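Local coordinates for nuclease (Salmonella phage SETP3, PDB 4QBN), which probably cleaves nucleic acids as a magnesium-dependent VRR-NUC nuclease that hydrolyses ester bonds, at residues 45-58 against 75-89. Sequence-based numbering, arbitrary orientation.
Sequences IWFVEVKKDENTKP and NVFVVGSFKQVDKLI. With SO4 (sulfate ion), chain D.
The edge of F77 points at a face of W46 in the parallel strand pair of a beta-alpha-beta unit, whose crossover is helix 60-71, within a nuclease domain of the PD-(D/E)XK type. The ring planes stand 70° apart, and F77 CE2 lies over the five-membered ring of the indole, offset from its centre, 3.7 Å from W46 CD2. Helix 82-92, which follows strand 75-79, packs L88 against this face of the sheet: L88 CD1 lies over the centre of the F77 ring while L88 CG rests 3.7 Å from W46 CZ3. Five parallel-strand bonds link the backbones, from F47 N-N75 O to K51 N-V79 O, and N75 ND2 reaches back to I45 O (3.2 Å). The other face carries F47 and V76 against helix 60-71, and E49, whose OE1 accepts from D35 N; D35, E49 and K51 match the family signature, consistent with its metal-dependent active site. Beyond the strands, the E54 carboxylate stacks on the Q84 amide, planes 14° apart. S81 is the N-cap of helix 82-92: its OG, turned between its own backbone N and carbonyl carbon (chi1 64°), accepts from Q84 N and donates to the anti lone pair of E54 OE2, 2.8 Å away.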
# COMPACT_ATOMS: atom_id res chain seq x y z
N ILE A 45 3.25 -5.76 -6.22
CA ILE A 45 3.09 -4.54 -5.42
C ILE A 45 4.47 -4.20 -4.84
O ILE A 45 5.05 -5.06 -4.18
CB ILE A 45 2.18 -4.81 -4.22
CG1 ILE A 45 0.83 -5.42 -4.64
CG2 ILE A 45 1.94 -3.52 -3.42
CD1 ILE A 45 0.03 -4.50 -5.51
N TRP A 46 4.96 -2.99 -5.06
CA TRP A 46 6.29 -2.60 -4.50
C TRP A 46 6.07 -1.39 -3.64
O TRP A 46 5.27 -0.51 -3.98
CB TRP A 46 7.28 -2.20 -5.60
CG TRP A 46 7.87 -3.36 -6.42
CD1 TRP A 46 7.55 -4.69 -6.34
CD2 TRP A 46 8.83 -3.23 -7.46
NE1 TRP A 46 8.33 -5.43 -7.25
CE2 TRP A 46 9.12 -4.55 -7.94
CE3 TRP A 46 9.52 -2.11 -8.00
CZ2 TRP A 46 10.09 -4.80 -8.94
CZ3 TRP A 46 10.50 -2.38 -9.01
CH2 TRP A 46 10.76 -3.70 -9.45
N PHE A 47 6.82 -1.33 -2.56
CA PHE A 47 6.82 -0.13 -1.73
C PHE A 47 8.22 0.41 -1.88
O PHE A 47 9.18 -0.31 -1.66
CB PHE A 47 6.58 -0.55 -0.27
CG PHE A 47 5.19 -1.13 -0.08
CD1 PHE A 47 4.12 -0.26 0.14
CD2 PHE A 47 4.98 -2.49 -0.13
CE1 PHE A 47 2.84 -0.78 0.28
CE2 PHE A 47 3.70 -3.04 0.00
CZ PHE A 47 2.61 -2.15 0.23
N VAL A 48 8.33 1.66 -2.26
CA VAL A 48 9.67 2.20 -2.58
C VAL A 48 9.97 3.45 -1.76
O VAL A 48 9.20 4.41 -1.76
CB VAL A 48 9.76 2.53 -4.09
CG1 VAL A 48 11.15 3.17 -4.39
CG2 VAL A 48 9.60 1.23 -4.87
N GLU A 49 11.13 3.45 -1.06
CA GLU A 49 11.50 4.60 -0.27
C GLU A 49 12.55 5.34 -1.08
O GLU A 49 13.42 4.70 -1.61
CB GLU A 49 12.11 4.12 1.05
CG GLU A 49 12.59 5.28 1.91
CD GLU A 49 11.45 6.01 2.70
OE1 GLU A 49 10.27 5.59 2.59
OE2 GLU A 49 11.73 7.03 3.39
N VAL A 50 12.46 6.66 -1.21
CA VAL A 50 13.42 7.37 -2.04
C VAL A 50 14.28 8.30 -1.21
O VAL A 50 13.73 9.07 -0.40
CB VAL A 50 12.70 8.17 -3.14
CG1 VAL A 50 13.74 8.91 -3.97
CG2 VAL A 50 11.84 7.25 -3.97
N LYS A 51 15.60 8.25 -1.38
CA LYS A 51 16.52 9.10 -0.63
C LYS A 51 17.32 10.01 -1.56
O LYS A 51 17.34 9.82 -2.78
CB LYS A 51 17.50 8.26 0.18
CG LYS A 51 16.80 7.28 1.18
CD LYS A 51 15.76 7.99 2.07
CE LYS A 51 16.52 8.71 3.14
NZ LYS A 51 15.76 9.35 4.28
N LYS A 52 18.01 10.97 -0.98
CA LYS A 52 18.68 12.01 -1.76
C LYS A 52 19.97 11.55 -2.44
O LYS A 52 20.45 12.18 -3.40
CB LYS A 52 18.96 13.23 -0.88
CG LYS A 52 20.01 12.98 0.16
CD LYS A 52 20.08 14.12 1.17
CE LYS A 52 21.03 13.74 2.30
NZ LYS A 52 22.45 13.67 1.85
N ASP A 53 20.59 10.51 -1.87
CA ASP A 53 21.83 9.94 -2.42
C ASP A 53 22.03 8.52 -1.94
O ASP A 53 21.24 8.02 -1.12
CB ASP A 53 23.07 10.82 -2.14
CG ASP A 53 23.50 10.85 -0.66
OD1 ASP A 53 23.24 9.90 0.10
OD2 ASP A 53 24.15 11.85 -0.26
N GLU A 54 23.06 7.85 -2.48
CA GLU A 54 23.23 6.42 -2.23
C GLU A 54 23.79 6.10 -0.85
O GLU A 54 23.75 4.94 -0.43
CB GLU A 54 24.12 5.77 -3.29
CG GLU A 54 23.57 5.80 -4.71
CD GLU A 54 24.51 5.09 -5.71
OE1 GLU A 54 25.67 4.82 -5.31
OE2 GLU A 54 24.12 4.86 -6.88
N ASN A 55 24.26 7.12 -0.12
CA ASN A 55 24.82 6.94 1.21
C ASN A 55 23.82 7.29 2.32
O ASN A 55 24.13 7.22 3.50
CB ASN A 55 26.03 7.85 1.44
CG ASN A 55 27.28 7.40 0.71
OD1 ASN A 55 27.52 6.20 0.51
ND2 ASN A 55 28.12 8.36 0.36
N THR A 56 22.60 7.68 1.95
CA THR A 56 21.67 8.09 2.97
C THR A 56 20.81 6.90 3.34
O THR A 56 20.04 6.40 2.53
CB THR A 56 20.78 9.27 2.48
OG1 THR A 56 21.61 10.40 2.20
CG2 THR A 56 19.80 9.67 3.55
N LYS A 57 20.93 6.44 4.59
CA LYS A 57 20.08 5.33 5.06
C LYS A 57 18.72 5.90 5.50
O LYS A 57 18.62 7.07 5.91
CB LYS A 57 20.74 4.64 6.26
CG LYS A 57 22.13 4.07 5.99
CD LYS A 57 22.60 3.22 7.17
CE LYS A 57 23.05 4.07 8.32
NZ LYS A 57 24.12 4.94 7.81
N PRO A 58 17.67 5.10 5.41
CA PRO A 58 16.38 5.52 6.00
C PRO A 58 16.54 5.72 7.51
O PRO A 58 17.51 5.20 8.10
CB PRO A 58 15.47 4.33 5.71
CG PRO A 58 16.09 3.66 4.49
CD PRO A 58 17.57 3.82 4.68
N ASN A 75 7.43 -6.54 -0.71
CA ASN A 75 8.59 -6.02 -1.47
C ASN A 75 8.83 -4.59 -1.06
O ASN A 75 7.99 -3.75 -1.31
CB ASN A 75 8.25 -6.02 -2.98
CG ASN A 75 8.03 -7.42 -3.53
OD1 ASN A 75 8.86 -8.27 -3.28
ND2 ASN A 75 6.89 -7.67 -4.24
N VAL A 76 9.97 -4.29 -0.42
CA VAL A 76 10.21 -2.91 -0.00
C VAL A 76 11.62 -2.59 -0.44
O VAL A 76 12.56 -3.33 -0.11
CB VAL A 76 10.16 -2.80 1.52
CG1 VAL A 76 10.48 -1.39 1.91
CG2 VAL A 76 8.77 -3.26 2.05
N PHE A 77 11.79 -1.51 -1.16
CA PHE A 77 13.11 -1.20 -1.77
C PHE A 77 13.47 0.20 -1.44
O PHE A 77 12.60 1.01 -1.29
CB PHE A 77 13.02 -1.32 -3.29
CG PHE A 77 12.63 -2.69 -3.72
CD1 PHE A 77 13.49 -3.77 -3.51
CD2 PHE A 77 11.39 -2.92 -4.30
CE1 PHE A 77 13.13 -5.07 -3.87
CE2 PHE A 77 11.05 -4.21 -4.70
CZ PHE A 77 11.91 -5.27 -4.48
N VAL A 78 14.77 0.49 -1.33
CA VAL A 78 15.22 1.87 -1.07
C VAL A 78 16.11 2.30 -2.22
O VAL A 78 16.99 1.53 -2.63
CB VAL A 78 16.06 1.94 0.21
CG1 VAL A 78 16.49 3.41 0.45
CG2 VAL A 78 15.25 1.37 1.41
N VAL A 79 15.85 3.47 -2.80
CA VAL A 79 16.68 3.92 -3.92
C VAL A 79 17.11 5.34 -3.67
O VAL A 79 16.41 6.10 -3.06
CB VAL A 79 15.96 3.82 -5.28
CG1 VAL A 79 15.63 2.32 -5.63
CG2 VAL A 79 14.72 4.68 -5.27
N GLY A 80 18.30 5.68 -4.12
CA GLY A 80 18.76 7.03 -3.83
C GLY A 80 19.49 7.66 -4.96
O GLY A 80 20.22 8.64 -4.79
N SER A 81 19.34 7.09 -6.15
CA SER A 81 20.00 7.69 -7.30
C SER A 81 19.30 7.14 -8.51
O SER A 81 18.62 6.13 -8.42
CB SER A 81 21.49 7.29 -7.37
OG SER A 81 21.58 5.86 -7.56
N PHE A 82 19.50 7.77 -9.66
CA PHE A 82 18.90 7.24 -10.90
C PHE A 82 19.41 5.83 -11.21
O PHE A 82 18.68 4.98 -11.73
CB PHE A 82 19.24 8.13 -12.09
CG PHE A 82 18.42 9.39 -12.17
CD1 PHE A 82 18.26 10.21 -11.06
CD2 PHE A 82 17.82 9.77 -13.37
CE1 PHE A 82 17.51 11.41 -11.14
CE2 PHE A 82 17.07 10.97 -13.44
CZ PHE A 82 16.92 11.77 -12.31
N LYS A 83 20.70 5.61 -10.95
CA LYS A 83 21.26 4.30 -11.25
C LYS A 83 20.58 3.22 -10.40
O LYS A 83 20.31 2.09 -10.89
CB LYS A 83 22.78 4.34 -11.00
CG LYS A 83 23.54 3.14 -11.52
CD LYS A 83 24.99 3.52 -11.72
CE LYS A 83 25.81 2.38 -12.36
NZ LYS A 83 26.11 1.25 -11.41
N GLN A 84 20.28 3.53 -9.14
CA GLN A 84 19.63 2.55 -8.30
C GLN A 84 18.23 2.25 -8.77
O GLN A 84 17.75 1.14 -8.59
CB GLN A 84 19.62 2.96 -6.82
CG GLN A 84 21.04 2.77 -6.22
CD GLN A 84 21.13 3.13 -4.75
OE1 GLN A 84 20.30 3.86 -4.24
NE2 GLN A 84 22.17 2.65 -4.08
N VAL A 85 17.54 3.24 -9.33
CA VAL A 85 16.21 2.97 -9.88
C VAL A 85 16.33 1.98 -11.04
O VAL A 85 15.58 0.99 -11.18
CB VAL A 85 15.53 4.28 -10.37
CG1 VAL A 85 14.25 4.00 -11.16
CG2 VAL A 85 15.22 5.18 -9.17
N ASP A 86 17.28 2.27 -11.91
CA ASP A 86 17.52 1.41 -13.08
C ASP A 86 17.89 -0.04 -12.68
O ASP A 86 17.36 -1.00 -13.26
CB ASP A 86 18.62 2.00 -13.96
CG ASP A 86 18.22 3.33 -14.61
OD1 ASP A 86 17.00 3.55 -14.89
OD2 ASP A 86 19.13 4.16 -14.85
N LYS A 87 18.75 -0.19 -11.66
CA LYS A 87 19.15 -1.54 -11.18
C LYS A 87 18.03 -2.26 -10.53
O LYS A 87 17.95 -3.47 -10.62
CB LYS A 87 20.30 -1.49 -10.20
CG LYS A 87 21.57 -1.19 -10.84
CD LYS A 87 22.62 -1.13 -9.76
CE LYS A 87 23.94 -0.76 -10.35
NZ LYS A 87 25.03 -0.75 -9.33
N LEU A 88 17.19 -1.54 -9.80
CA LEU A 88 16.03 -2.18 -9.18
C LEU A 88 15.13 -2.80 -10.25
O LEU A 88 14.67 -3.96 -10.16
CB LEU A 88 15.27 -1.15 -8.33
CG LEU A 88 13.89 -1.58 -7.85
CD1 LEU A 88 14.06 -2.79 -6.89
CD2 LEU A 88 13.19 -0.34 -7.17
N ILE A 89 14.83 -2.04 -11.30
CA ILE A 89 13.98 -2.60 -12.33
C ILE A 89 14.65 -3.76 -13.05
O ILE A 89 14.01 -4.79 -13.30
CB ILE A 89 13.54 -1.45 -13.29
CG1 ILE A 89 12.63 -0.51 -12.49
CG2 ILE A 89 12.88 -2.00 -14.52
CD1 ILE A 89 12.36 0.83 -13.26
S SO4 D . 23.06 9.04 -10.40
O1 SO4 D . 24.23 9.16 -9.52
O2 SO4 D . 21.91 9.77 -9.75
O3 SO4 D . 23.31 9.55 -11.75
O4 SO4 D . 22.81 7.63 -10.63
O HOH W 1 4.71 -6.25 -1.67